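Local coordinates for penicillin-binding protein PbpB (Mycobacterium tuberculosis, PDB 6KGU) that builds cross-linked peptidoglycan for the mycobacterial cell wall from lipid intermediates and is inactivated by beta-lactam antibiotics such as aztreonam, at residues V290-G295 and H310-Y315; L446-Q451 and P555-Q560; L133-V138 and N240-S245. All blocks are in the same frame, centred on the assembly; numbering follows the deposited sequence.

Interaction 1. Residues V290-G295 and H310-Y315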
ATOM      1  N   VAL A 290     -28.404   7.529 -11.405  1.00 26.79           N
ATOM      2  CA  VAL A 290     -28.723   6.287 -12.108  1.00 29.82           C
ATOM      3  C   VAL A 290     -28.125   6.349 -13.512  1.00 35.77           C
ATOM      4  O   VAL A 290     -28.493   7.211 -14.316  1.00 28.00           O
ATOM      5  CB  VAL A 290     -30.243   6.065 -12.166  1.00 34.40           C
ATOM      6  CG1 VAL A 290     -30.574   4.757 -12.917  1.00 31.47           C
ATOM      7  CG2 VAL A 290     -30.828   6.063 -10.729  1.00 30.77           C
ATOM      8  N   LEU A 291     -27.198   5.439 -13.809  1.00 32.59           N
ATOM      9  CA  LEU A 291     -26.593   5.349 -15.125  1.00 33.24           C
ATOM     10  C   LEU A 291     -27.254   4.234 -15.936  1.00 34.52           C
ATOM     11  O   LEU A 291     -28.116   3.509 -15.450  1.00 31.23           O
ATOM     12  CB  LEU A 291     -25.093   5.114 -14.989  1.00 38.27           C
ATOM     13  CG  LEU A 291     -24.420   6.102 -14.039  1.00 38.23           C
ATOM     14  CD1 LEU A 291     -23.078   5.553 -13.579  1.00 34.78           C
ATOM     15  CD2 LEU A 291     -24.250   7.451 -14.718  1.00 35.54           C
ATOM     16  N   GLN A 292     -26.841   4.109 -17.196  1.00 30.34           N
ATOM     17  CA  GLN A 292     -27.243   3.013 -18.072  1.00 34.69           C
ATOM     18  C   GLN A 292     -25.962   2.392 -18.612  1.00 35.44           C
ATOM     19  O   GLN A 292     -25.278   2.998 -19.443  1.00 33.04           O
ATOM     20  CB  GLN A 292     -28.140   3.502 -19.213  1.00 29.54           C
ATOM     21  CG  GLN A 292     -29.417   4.238 -18.761  1.00 30.05           C
ATOM     22  CD  GLN A 292     -30.256   3.401 -17.797  1.00 39.07           C
ATOM     23  OE1 GLN A 292     -30.435   2.201 -17.989  1.00 34.33           O
ATOM     24  NE2 GLN A 292     -30.759   4.040 -16.741  1.00 39.02           N
ATOM     25  N   VAL A 293     -25.626   1.196 -18.140  1.00 32.38           N
ATOM     26  CA  VAL A 293     -24.294   0.650 -18.384  1.00 33.38           C
ATOM     27  C   VAL A 293     -24.431  -0.604 -19.250  1.00 31.26           C
ATOM     28  O   VAL A 293     -24.936  -1.632 -18.779  1.00 30.16           O
ATOM     29  CB  VAL A 293     -23.570   0.356 -17.063  1.00 32.85           C
ATOM     30  CG1 VAL A 293     -22.117  -0.090 -17.309  1.00 28.26           C
ATOM     31  CG2 VAL A 293     -23.625   1.611 -16.154  1.00 30.81           C
ATOM     32  N   PRO A 294     -24.010  -0.564 -20.510  1.00 34.09           N
ATOM     33  CA  PRO A 294     -24.023  -1.774 -21.344  1.00 34.54           C
ATOM     34  C   PRO A 294     -22.923  -2.742 -20.940  1.00 34.88           C
ATOM     35  O   PRO A 294     -21.993  -2.413 -20.203  1.00 36.80           O
ATOM     36  CB  PRO A 294     -23.778  -1.241 -22.760  1.00 32.72           C
ATOM     37  CG  PRO A 294     -23.053   0.058 -22.551  1.00 39.75           C
ATOM     38  CD  PRO A 294     -23.624   0.638 -21.275  1.00 35.18           C
ATOM     39  N   GLY A 295     -23.016  -3.957 -21.486  1.00 38.64           N
ATOM     40  CA  GLY A 295     -22.047  -4.990 -21.159  1.00 33.14           C
ATOM     41  C   GLY A 295     -20.692  -4.765 -21.786  1.00 34.81           C
ATOM     42  O   GLY A 295     -19.696  -5.321 -21.313  1.00 36.22           O
ATOM     43  N   HIS A 310     -23.737  -8.951 -19.208  1.00 41.34           N
ATOM     44  CA  HIS A 310     -24.959  -8.260 -18.811  1.00 40.52           C
ATOM     45  C   HIS A 310     -25.387  -7.313 -19.918  1.00 35.07           C
ATOM     46  O   HIS A 310     -24.562  -6.847 -20.709  1.00 40.33           O
ATOM     47  CB  HIS A 310     -24.810  -7.506 -17.464  1.00 38.87           C
ATOM     48  CG  HIS A 310     -23.879  -6.321 -17.485  1.00 40.97           C
ATOM     49  ND1 HIS A 310     -24.249  -5.083 -17.970  1.00 34.85           N
ATOM     50  CD2 HIS A 310     -22.620  -6.168 -17.004  1.00 40.24           C
ATOM     51  CE1 HIS A 310     -23.249  -4.230 -17.820  1.00 39.08           C
ATOM     52  NE2 HIS A 310     -22.246  -4.863 -17.237  1.00 34.47           N
ATOM     53  N   GLY A 311     -26.697  -7.073 -19.991  1.00 39.23           N
ATOM     54  CA  GLY A 311     -27.238  -6.052 -20.866  1.00 41.78           C
ATOM     55  C   GLY A 311     -27.131  -4.694 -20.204  1.00 40.80           C
ATOM     56  O   GLY A 311     -26.408  -4.510 -19.222  1.00 35.07           O
ATOM     57  N   VAL A 312     -27.880  -3.729 -20.738  1.00 35.81           N
ATOM     58  CA  VAL A 312     -27.884  -2.404 -20.128  1.00 37.93           C
ATOM     59  C   VAL A 312     -28.438  -2.509 -18.717  1.00 37.77           C
ATOM     60  O   VAL A 312     -29.577  -2.946 -18.510  1.00 42.02           O
ATOM     61  CB  VAL A 312     -28.676  -1.418 -20.980  1.00 34.99           C
ATOM     62  CG1 VAL A 312     -28.776  -0.080 -20.250  1.00 33.77           C
ATOM     63  CG2 VAL A 312     -27.982  -1.236 -22.316  1.00 36.77           C
ATOM     64  N   MET A 313     -27.627  -2.130 -17.735  1.00 35.45           N
ATOM     65  CA  MET A 313     -27.990  -2.183 -16.328  1.00 36.36           C
ATOM     66  C   MET A 313     -28.089  -0.785 -15.729  1.00 36.83           C
ATOM     67  O   MET A 313     -27.217   0.058 -15.971  1.00 31.61           O
ATOM     68  CB  MET A 313     -26.960  -2.988 -15.533  1.00 34.11           C
ATOM     69  CG  MET A 313     -27.023  -4.494 -15.769  1.00 41.53           C
ATOM     70  SD  MET A 313     -28.475  -5.217 -14.981  1.00 50.90           S
ATOM     71  CE  MET A 313     -29.644  -5.184 -16.299  1.00 39.80           C
ATOM     72  N   PRO A 314     -29.140  -0.525 -14.900  1.00 33.71           N
ATOM     73  CA  PRO A 314     -29.269   0.760 -14.186  1.00 35.26           C
ATOM     74  C   PRO A 314     -28.390   0.823 -12.938  1.00 33.95           C
ATOM     75  O   PRO A 314     -28.870   1.003 -11.816  1.00 30.10           O
ATOM     76  CB  PRO A 314     -30.766   0.793 -13.852  1.00 30.38           C
ATOM     77  CG  PRO A 314     -31.099  -0.683 -13.604  1.00 32.25           C
ATOM     78  CD  PRO A 314     -30.228  -1.464 -14.572  1.00 34.47           C
ATOM     79  N   TYR A 315     -27.078   0.640 -13.123  1.00 31.96           N
ATOM     80  CA  TYR A 315     -26.150   0.844 -12.020  1.00 33.62           C
ATOM     81  C   TYR A 315     -26.125   2.321 -11.648  1.00 33.34           C
ATOM     82  O   TYR A 315     -26.128   3.195 -12.515  1.00 30.45           O
ATOM     83  CB  TYR A 315     -24.734   0.383 -12.395  1.00 32.53           C
ATOM     84  CG  TYR A 315     -24.626  -1.087 -12.759  1.00 34.21           C
ATOM     85  CD1 TYR A 315     -25.362  -2.051 -12.077  1.00 37.55           C
ATOM     86  CD2 TYR A 315     -23.793  -1.505 -13.791  1.00 34.88           C
ATOM     87  CE1 TYR A 315     -25.269  -3.396 -12.422  1.00 42.63           C
ATOM     88  CE2 TYR A 315     -23.700  -2.841 -14.142  1.00 36.80           C
ATOM     89  CZ  TYR A 315     -24.438  -3.780 -13.458  1.00 38.76           C
ATOM     90  OH  TYR A 315     -24.343  -5.107 -13.811  1.00 46.02           O
TER

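Interaction 2. Residues L446-Q451 and P555-Q560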
ATOM      1  N   LEU A 446     -17.323   4.132  -1.553  1.00 29.37           N
ATOM      2  CA  LEU A 446     -16.567   2.884  -1.504  1.00 31.07           C
ATOM      3  C   LEU A 446     -16.998   1.983  -0.344  1.00 30.52           C
ATOM      4  O   LEU A 446     -16.513   0.849  -0.253  1.00 27.32           O
ATOM      5  CB  LEU A 446     -15.059   3.189  -1.432  1.00 27.88           C
ATOM      6  CG  LEU A 446     -14.468   3.864  -2.680  1.00 34.28           C
ATOM      7  CD1 LEU A 446     -12.972   4.129  -2.514  1.00 32.23           C
ATOM      8  CD2 LEU A 446     -14.729   3.025  -3.934  1.00 28.62           C
ATOM      9  N   ARG A 447     -17.906   2.442   0.519  1.00 25.20           N
ATOM     10  CA  ARG A 447     -18.576   1.526   1.444  1.00 31.60           C
ATOM     11  C   ARG A 447     -19.394   0.484   0.692  1.00 34.71           C
ATOM     12  O   ARG A 447     -19.601  -0.628   1.193  1.00 29.78           O
ATOM     13  CB  ARG A 447     -19.493   2.289   2.410  1.00 30.03           C
ATOM     14  CG  ARG A 447     -18.766   3.132   3.450  1.00 29.34           C
ATOM     15  CD  ARG A 447     -19.768   3.933   4.298  1.00 35.16           C
ATOM     16  NE  ARG A 447     -20.659   3.074   5.075  1.00 33.06           N
ATOM     17  CZ  ARG A 447     -21.760   3.496   5.703  1.00 37.98           C
ATOM     18  NH1 ARG A 447     -22.130   4.778   5.661  1.00 33.77           N
ATOM     19  NH2 ARG A 447     -22.495   2.634   6.380  1.00 38.00           N
ATOM     20  N   ALA A 448     -19.864   0.823  -0.513  1.00 26.61           N
ATOM     21  CA  ALA A 448     -20.657  -0.125  -1.290  1.00 29.87           C
ATOM     22  C   ALA A 448     -19.866  -1.377  -1.650  1.00 30.95           C
ATOM     23  O   ALA A 448     -20.446  -2.459  -1.801  1.00 29.66           O
ATOM     24  CB  ALA A 448     -21.170   0.552  -2.563  1.00 32.56           C
ATOM     25  N   VAL A 449     -18.544  -1.252  -1.790  1.00 27.78           N
ATOM     26  CA  VAL A 449     -17.722  -2.392  -2.177  1.00 25.02           C
ATOM     27  C   VAL A 449     -17.802  -3.503  -1.134  1.00 30.01           C
ATOM     28  O   VAL A 449     -17.789  -4.692  -1.476  1.00 30.28           O
ATOM     29  CB  VAL A 449     -16.272  -1.925  -2.410  1.00 28.68           C
ATOM     30  CG1 VAL A 449     -15.299  -3.124  -2.432  1.00 30.78           C
ATOM     31  CG2 VAL A 449     -16.176  -1.100  -3.710  1.00 26.57           C
ATOM     32  N   VAL A 450     -17.914  -3.148   0.145  1.00 28.64           N
ATOM     33  CA  VAL A 450     -17.925  -4.154   1.205  1.00 33.80           C
ATOM     34  C   VAL A 450     -19.338  -4.463   1.677  1.00 36.12           C
ATOM     35  O   VAL A 450     -19.512  -5.189   2.662  1.00 32.66           O
ATOM     36  CB  VAL A 450     -17.036  -3.737   2.389  1.00 30.80           C
ATOM     37  CG1 VAL A 450     -15.622  -3.436   1.902  1.00 36.71           C
ATOM     38  CG2 VAL A 450     -17.633  -2.530   3.107  1.00 30.00           C
ATOM     39  N   GLN A 451     -20.353  -3.949   0.989  1.00 31.01           N
ATOM     40  CA  GLN A 451     -21.727  -4.189   1.396  1.00 33.75           C
ATOM     41  C   GLN A 451     -22.211  -5.549   0.919  1.00 34.31           C
ATOM     42  O   GLN A 451     -22.013  -5.939  -0.237  1.00 35.45           O
ATOM     43  CB  GLN A 451     -22.650  -3.096   0.860  1.00 34.83           C
ATOM     44  CG  GLN A 451     -24.141  -3.370   1.100  1.00 41.32           C
ATOM     45  CD  GLN A 451     -24.988  -2.141   0.838  1.00 35.62           C
ATOM     46  OE1 GLN A 451     -24.940  -1.176   1.598  1.00 40.42           O
ATOM     47  NE2 GLN A 451     -25.740  -2.158  -0.252  1.00 34.74           N
ATOM     48  N   PRO A 555     -28.740   3.492   6.215  1.00 53.74           N
ATOM     49  CA  PRO A 555     -29.495   2.580   5.340  1.00 55.53           C
ATOM     50  C   PRO A 555     -28.597   2.002   4.259  1.00 50.33           C
ATOM     51  O   PRO A 555     -27.538   2.572   3.960  1.00 51.18           O
ATOM     52  CB  PRO A 555     -30.578   3.489   4.744  1.00 51.82           C
ATOM     53  CG  PRO A 555     -29.928   4.846   4.705  1.00 54.49           C
ATOM     54  CD  PRO A 555     -28.929   4.906   5.849  1.00 51.51           C
ATOM     55  N   PRO A 556     -28.973   0.870   3.659  1.00 47.59           N
ATOM     56  CA  PRO A 556     -28.098   0.240   2.656  1.00 46.64           C
ATOM     57  C   PRO A 556     -27.896   1.134   1.436  1.00 49.44           C
ATOM     58  O   PRO A 556     -28.825   1.783   0.952  1.00 46.43           O
ATOM     59  CB  PRO A 556     -28.847  -1.047   2.282  1.00 51.84           C
ATOM     60  CG  PRO A 556     -29.812  -1.296   3.414  1.00 53.75           C
ATOM     61  CD  PRO A 556     -30.169   0.057   3.956  1.00 51.52           C
ATOM     62  N   LEU A 557     -26.664   1.166   0.941  1.00 44.47           N
ATOM     63  CA  LEU A 557     -26.376   1.918  -0.274  1.00 36.74           C
ATOM     64  C   LEU A 557     -27.024   1.231  -1.466  1.00 34.87           C
ATOM     65  O   LEU A 557     -27.157   0.002  -1.510  1.00 37.86           O
ATOM     66  CB  LEU A 557     -24.862   2.041  -0.489  1.00 39.34           C
ATOM     67  CG  LEU A 557     -23.990   2.704   0.594  1.00 43.96           C
ATOM     68  CD1 LEU A 557     -23.772   1.823   1.832  1.00 46.76           C
ATOM     69  CD2 LEU A 557     -22.637   3.107   0.037  1.00 38.59           C
ATOM     70  N   VAL A 558     -27.436   2.028  -2.445  1.00 38.46           N
ATOM     71  CA  VAL A 558     -28.040   1.503  -3.662  1.00 37.65           C
ATOM     72  C   VAL A 558     -26.996   1.491  -4.770  1.00 39.63           C
ATOM     73  O   VAL A 558     -26.517   2.550  -5.207  1.00 32.14           O
ATOM     74  CB  VAL A 558     -29.276   2.308  -4.082  1.00 42.64           C
ATOM     75  CG1 VAL A 558     -29.828   1.724  -5.368  1.00 37.95           C
ATOM     76  CG2 VAL A 558     -30.327   2.287  -2.962  1.00 40.13           C
ATOM     77  N   LEU A 559     -26.675   0.288  -5.238  1.00 33.13           N
ATOM     78  CA  LEU A 559     -25.743   0.055  -6.332  1.00 31.75           C
ATOM     79  C   LEU A 559     -26.445  -0.155  -7.660  1.00 34.86           C
ATOM     80  O   LEU A 559     -25.856   0.097  -8.721  1.00 27.42           O
ATOM     81  CB  LEU A 559     -24.882  -1.185  -6.047  1.00 29.27           C
ATOM     82  CG  LEU A 559     -23.862  -1.191  -4.897  1.00 34.23           C
ATOM     83  CD1 LEU A 559     -24.520  -1.018  -3.524  1.00 32.66           C
ATOM     84  CD2 LEU A 559     -23.038  -2.495  -4.940  1.00 30.99           C
ATOM     85  N   GLN A 560     -27.687  -0.621  -7.608  1.00 33.71           N
ATOM     86  CA  GLN A 560     -28.451  -0.975  -8.792  1.00 40.69           C
ATOM     87  C   GLN A 560     -29.875  -0.500  -8.562  1.00 40.75           C
ATOM     88  O   GLN A 560     -30.495  -0.870  -7.561  1.00 38.10           O
ATOM     89  CB  GLN A 560     -28.398  -2.484  -9.020  1.00 40.87           C
ATOM     90  CG  GLN A 560     -28.951  -2.978 -10.317  1.00 44.19           C
ATOM     91  CD  GLN A 560     -28.842  -4.495 -10.419  1.00 49.91           C
ATOM     92  OE1 GLN A 560     -27.806  -5.080 -10.096  1.00 51.41           O
ATOM     93  NE2 GLN A 560     -29.922  -5.136 -10.851  1.00 50.04           N
TER

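Interaction 3. Residues L133-V138 and N240-S245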
ATOM      1  N   LEU A 133      11.270  -9.789  12.233  1.00 29.60           N
ATOM      2  CA  LEU A 133      10.278  -8.717  12.350  1.00 30.92           C
ATOM      3  C   LEU A 133      10.737  -7.446  11.632  1.00 32.49           C
ATOM      4  O   LEU A 133      11.784  -6.873  11.956  1.00 30.70           O
ATOM      5  CB  LEU A 133       9.996  -8.410  13.817  1.00 29.37           C
ATOM      6  CG  LEU A 133       9.012  -7.256  14.082  1.00 29.21           C
ATOM      7  CD1 LEU A 133       7.617  -7.644  13.627  1.00 25.27           C
ATOM      8  CD2 LEU A 133       8.974  -6.872  15.572  1.00 31.49           C
ATOM      9  N   ALA A 134       9.942  -7.001  10.658  1.00 31.19           N
ATOM     10  CA  ALA A 134      10.260  -5.807   9.871  1.00 30.06           C
ATOM     11  C   ALA A 134      11.662  -5.876   9.260  1.00 28.77           C
ATOM     12  O   ALA A 134      12.283  -4.845   8.998  1.00 27.79           O
ATOM     13  CB  ALA A 134      10.113  -4.530  10.714  1.00 26.87           C
ATOM     14  N   ALA A 135      12.176  -7.089   9.010  1.00 26.68           N
ATOM     15  CA  ALA A 135      13.507  -7.190   8.419  1.00 27.70           C
ATOM     16  C   ALA A 135      13.536  -6.686   6.989  1.00 27.94           C
ATOM     17  O   ALA A 135      14.606  -6.307   6.505  1.00 30.95           O
ATOM     18  CB  ALA A 135      14.016  -8.634   8.451  1.00 29.73           C
ATOM     19  N   ASN A 136      12.391  -6.681   6.302  1.00 25.06           N
ATOM     20  CA  ASN A 136      12.337  -6.090   4.960  1.00 29.44           C
ATOM     21  C   ASN A 136      12.740  -4.619   4.982  1.00 28.01           C
ATOM     22  O   ASN A 136      13.312  -4.108   4.005  1.00 27.02           O
ATOM     23  CB  ASN A 136      10.920  -6.243   4.385  1.00 28.49           C
ATOM     24  CG  ASN A 136       9.837  -5.813   5.370  1.00 29.18           C
ATOM     25  OD1 ASN A 136       9.791  -6.273   6.522  1.00 26.92           O
ATOM     26  ND2 ASN A 136       8.975  -4.905   4.927  1.00 28.05           N
ATOM     27  N   VAL A 137      12.427  -3.929   6.076  1.00 31.08           N
ATOM     28  CA  VAL A 137      12.752  -2.517   6.264  1.00 28.28           C
ATOM     29  C   VAL A 137      14.120  -2.350   6.916  1.00 27.73           C
ATOM     30  O   VAL A 137      14.981  -1.626   6.404  1.00 29.68           O
ATOM     31  CB  VAL A 137      11.629  -1.846   7.092  1.00 25.87           C
ATOM     32  CG1 VAL A 137      12.083  -0.514   7.671  1.00 25.57           C
ATOM     33  CG2 VAL A 137      10.350  -1.661   6.232  1.00 22.87           C
ATOM     34  N   VAL A 138      14.340  -3.064   8.023  1.00 24.88           N
ATOM     35  CA  VAL A 138      15.531  -2.869   8.848  1.00 27.60           C
ATOM     36  C   VAL A 138      16.785  -3.296   8.097  1.00 33.85           C
ATOM     37  O   VAL A 138      17.803  -2.593   8.108  1.00 30.25           O
ATOM     38  CB  VAL A 138      15.390  -3.641  10.176  1.00 31.26           C
ATOM     39  CG1 VAL A 138      16.746  -3.782  10.882  1.00 28.80           C
ATOM     40  CG2 VAL A 138      14.357  -2.990  11.085  1.00 30.21           C
ATOM     41  N   ASN A 240       7.609 -14.497   3.793  1.00 27.04           N
ATOM     42  CA  ASN A 240       8.891 -15.162   3.541  1.00 28.05           C
ATOM     43  C   ASN A 240      10.086 -14.276   3.914  1.00 29.21           C
ATOM     44  O   ASN A 240      11.142 -14.351   3.276  1.00 30.01           O
ATOM     45  CB  ASN A 240       8.991 -15.597   2.071  1.00 33.46           C
ATOM     46  CG  ASN A 240      10.063 -16.655   1.833  1.00 36.98           C
ATOM     47  OD1 ASN A 240      10.369 -17.449   2.725  1.00 31.74           O
ATOM     48  ND2 ASN A 240      10.636 -16.669   0.625  1.00 30.08           N
ATOM     49  N   THR A 241       9.921 -13.424   4.935  1.00 27.10           N
ATOM     50  CA  THR A 241      10.928 -12.423   5.272  1.00 24.15           C
ATOM     51  C   THR A 241      12.144 -13.076   5.915  1.00 34.27           C
ATOM     52  O   THR A 241      12.013 -13.878   6.849  1.00 29.01           O
ATOM     53  CB  THR A 241      10.356 -11.383   6.232  1.00 27.35           C
ATOM     54  OG1 THR A 241       9.165 -10.805   5.678  1.00 30.87           O
ATOM     55  CG2 THR A 241      11.377 -10.283   6.484  1.00 27.71           C
ATOM     56  N   PHE A 242      13.332 -12.684   5.462  1.00 30.61           N
ATOM     57  CA  PHE A 242      14.551 -13.301   5.959  1.00 31.08           C
ATOM     58  C   PHE A 242      14.813 -12.925   7.419  1.00 32.72           C
ATOM     59  O   PHE A 242      14.192 -12.025   7.998  1.00 30.90           O
ATOM     60  CB  PHE A 242      15.742 -12.897   5.102  1.00 26.44           C
ATOM     61  CG  PHE A 242      16.335 -11.555   5.457  1.00 30.14           C
ATOM     62  CD1 PHE A 242      15.593 -10.388   5.318  1.00 28.31           C
ATOM     63  CD2 PHE A 242      17.644 -11.460   5.895  1.00 30.72           C
ATOM     64  CE1 PHE A 242      16.142  -9.141   5.616  1.00 29.46           C
ATOM     65  CE2 PHE A 242      18.196 -10.228   6.195  1.00 30.78           C
ATOM     66  CZ  PHE A 242      17.438  -9.059   6.047  1.00 30.68           C
ATOM     67  N   ASP A 243      15.772 -13.626   8.009  1.00 30.30           N
ATOM     68  CA  ASP A 243      16.134 -13.387   9.403  1.00 26.98           C
ATOM     69  C   ASP A 243      17.542 -12.814   9.460  1.00 29.36           C
ATOM     70  O   ASP A 243      18.516 -13.562   9.268  1.00 33.30           O
ATOM     71  CB  ASP A 243      16.048 -14.686  10.206  1.00 32.27           C
ATOM     72  CG  ASP A 243      16.353 -14.495  11.678  1.00 37.58           C
ATOM     73  OD1 ASP A 243      16.786 -13.394  12.100  1.00 35.08           O
ATOM     74  OD2 ASP A 243      16.173 -15.476  12.414  1.00 41.42           O
ATOM     75  N   PRO A 244      17.703 -11.515   9.722  1.00 33.90           N
ATOM     76  CA  PRO A 244      19.049 -10.924   9.727  1.00 29.77           C
ATOM     77  C   PRO A 244      19.923 -11.365  10.895  1.00 35.08           C
ATOM     78  O   PRO A 244      21.109 -11.028  10.906  1.00 32.71           O
ATOM     79  CB  PRO A 244      18.767  -9.420   9.784  1.00 31.85           C
ATOM     80  CG  PRO A 244      17.448  -9.315  10.508  1.00 31.81           C
ATOM     81  CD  PRO A 244      16.657 -10.538  10.091  1.00 30.51           C
ATOM     82  N   SER A 245      19.395 -12.091  11.879  1.00 36.90           N
ATOM     83  CA  SER A 245      20.273 -12.702  12.872  1.00 35.30           C
ATOM     84  C   SER A 245      20.985 -13.934  12.327  1.00 40.92           C
ATOM     85  O   SER A 245      21.758 -14.557  13.058  1.00 44.45           O
ATOM     86  CB  SER A 245      19.481 -13.080  14.129  1.00 34.27           C
ATOM     87  OG  SER A 245      18.663 -14.231  13.910  1.00 37.17           O
TER
HETATM   88  O   HOH W   1       7.878  -8.374   6.309  1.00 27.93           O

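Interaction 1. Residues V290-G295 and H310-Y315
The imidazole of His310 lies between Gly295 and Tyr315. On one face, Gly295 CA makes a CH-pi contact, 3.9 Å from the centroid of the His310 ring and 20° off the ring normal. On the opposite face, Tyr315 OH stands over the ring centre. At the imidazole edge, close to the ring plane, Val293 O comes within 3.2 Å of His310 CE1. Two hydrogen bonds set the ring's orientation. His310 ND1 donates to Gly311 O at 2.6 Å, almost straight at 171° and in the ring plane, while His310 NE2 bonds to Asp306. With both ring nitrogens engaged, rotation of the imidazole is probably restricted. The tyrosine ring carries Met313 CB on one face and meets His310 NE2 at its edge. Tyr315 CD2 meets Val293 CB at 3.8 Å, the two side chains crossing nearly at right angles.

Between the backbones, Val293 and Met313 form a single antiparallel, hydrogen-bonded bridge. Val293 N reaches Met313 O, and Met313 N returns to Val293 O, both at 2.9 Å. Pro314 then centres an inverse gamma turn, beyond which Leu291 N donates to Tyr315 O at 2.8 Å. Beside that bond, Pro314 CA makes a C-H...O contact of 3.2 Å with Leu291 O.

The pair flanks strands 296-299 and 302-305 in the transpeptidase domain. Tyr315 OH is held by Trp308. Leu291 and Tyr315 pack on helix 317-323, and Val293 and Pro294 rest against helix 326-336.

Interaction 2. Residues L446-Q451 and P555-Q560
Gln451 grips the backbone of Leu557 with both ends of its amide. Leu557 N donates to Gln451 OE1 at 3.0 Å, in the carbonyl plane and on a lone pair. Gln451 NE2 donates back to Leu557 O at 2.9 Å; this bond is fairly straight, 161° at the hydrogen, and leaves close to the amide plane. The amide therefore pairs with one residue's N-H and C=O, much as a neighbouring strand would. The side chain reaches this far because it is extended, with CG anti to the backbone N (chi1 173°) and the next bond also nearly trans.

Beside the amide lies an apolar patch. The two methyls of Leu557 part company: CD1 lies 3.2 Å from Gln451 OE1, whereas CD2 turns to Ala448 and is 3.9 Å from Ala448 CB. Leu557 CD2 also touches Arg447 CB at 4.0 Å. Leu559 comes to the same alanine, its CD1 being 3.8 Å from Ala448 CB and 3.7 Å from Gln451 NE2.

Further out, Gln458 steadies both sides: its backbone O takes a second bond from Gln451 NE2, and its side-chain amide binds Leu559 N and Gln560 O. Thr316 OG1 donates to Val558 O, and Ala448 and Leu559 also pack on helix 317-323. Leu446, Arg447 and Val449, in the segment after helix 436-445, touch strand 473-483.

The contact thus joins a polar clamp to a small apolar patch. The C-terminal tail is docked both by the main chain of Leu557 and by the side chains of Leu557 and Leu559. Three bonds on the glutamine amide, two to Leu557 and one to Gln458 O, should fix its rotation.

Interaction 3. Residues L133-V138 and N240-S245
Ala135, in the first turn of the short helix 135-138, points its methyl at the loop after strand 233-238. Helix 135-138 lies in the PBP dimerisation family region and the loop in the transpeptidase family region, so the contact joins the two. Three side chains gather round Ala135 CB. Thr241 CG2 lies 3.7 Å from Ala135 CB. The Phe242 ring comes with its CE1 corner, 3.6 Å from Ala135 CB. Pro244 adds its CD, also 3.6 Å from Ala135 CB.

The phenyl ring is set by chi1 of 83°, which swings CG between the backbone N and the carbonyl carbon. Pro244 CD lies over one face of the ring, offset toward the rim. Ala135 O lies at the ring edge, near its plane, 3.3 Å from Phe242 CE1. Elsewhere the ring packs on Ile248, Gln251 and Leu256.

The threonine branches divide their work. With Thr241 chi1 (to OG1) at -55°, Thr241 CG2 stands anti to the backbone N and faces the helix. Thr241 CG2 also lies 3.7 Å from Asn136 N. OG1 turns instead to a water. The amide of Asn136 is held mainly from outside, where its ND2 bonds to Met236 O and Asn258 OD1. Its OD1 meets the same water that lies 2.8 Å from Thr241 OG1, and the water's bond to Asn136 OD1, also 2.8 Å, is weak.

In the fold
From the N terminus, interaction 3 comes first. It closes a loop of about 100 residues, joining helix 135-138 to the segment after strand 233-238, and so ties the dimerisation region to the transpeptidase region. Interaction 1 follows, closing a short loop that holds strands 296-299 and 302-305. Interaction 2 closes last, bringing the C-terminal tail back to the segment after helix 436-445. The three loops run in series; none nests or crosses. Interactions 1 and 2 are neighbours, with centres about 17 Å apart, and touch where Tyr315 packs on Leu559 and Gln560. Interaction 3 lies on the opposite side of the chain's centre.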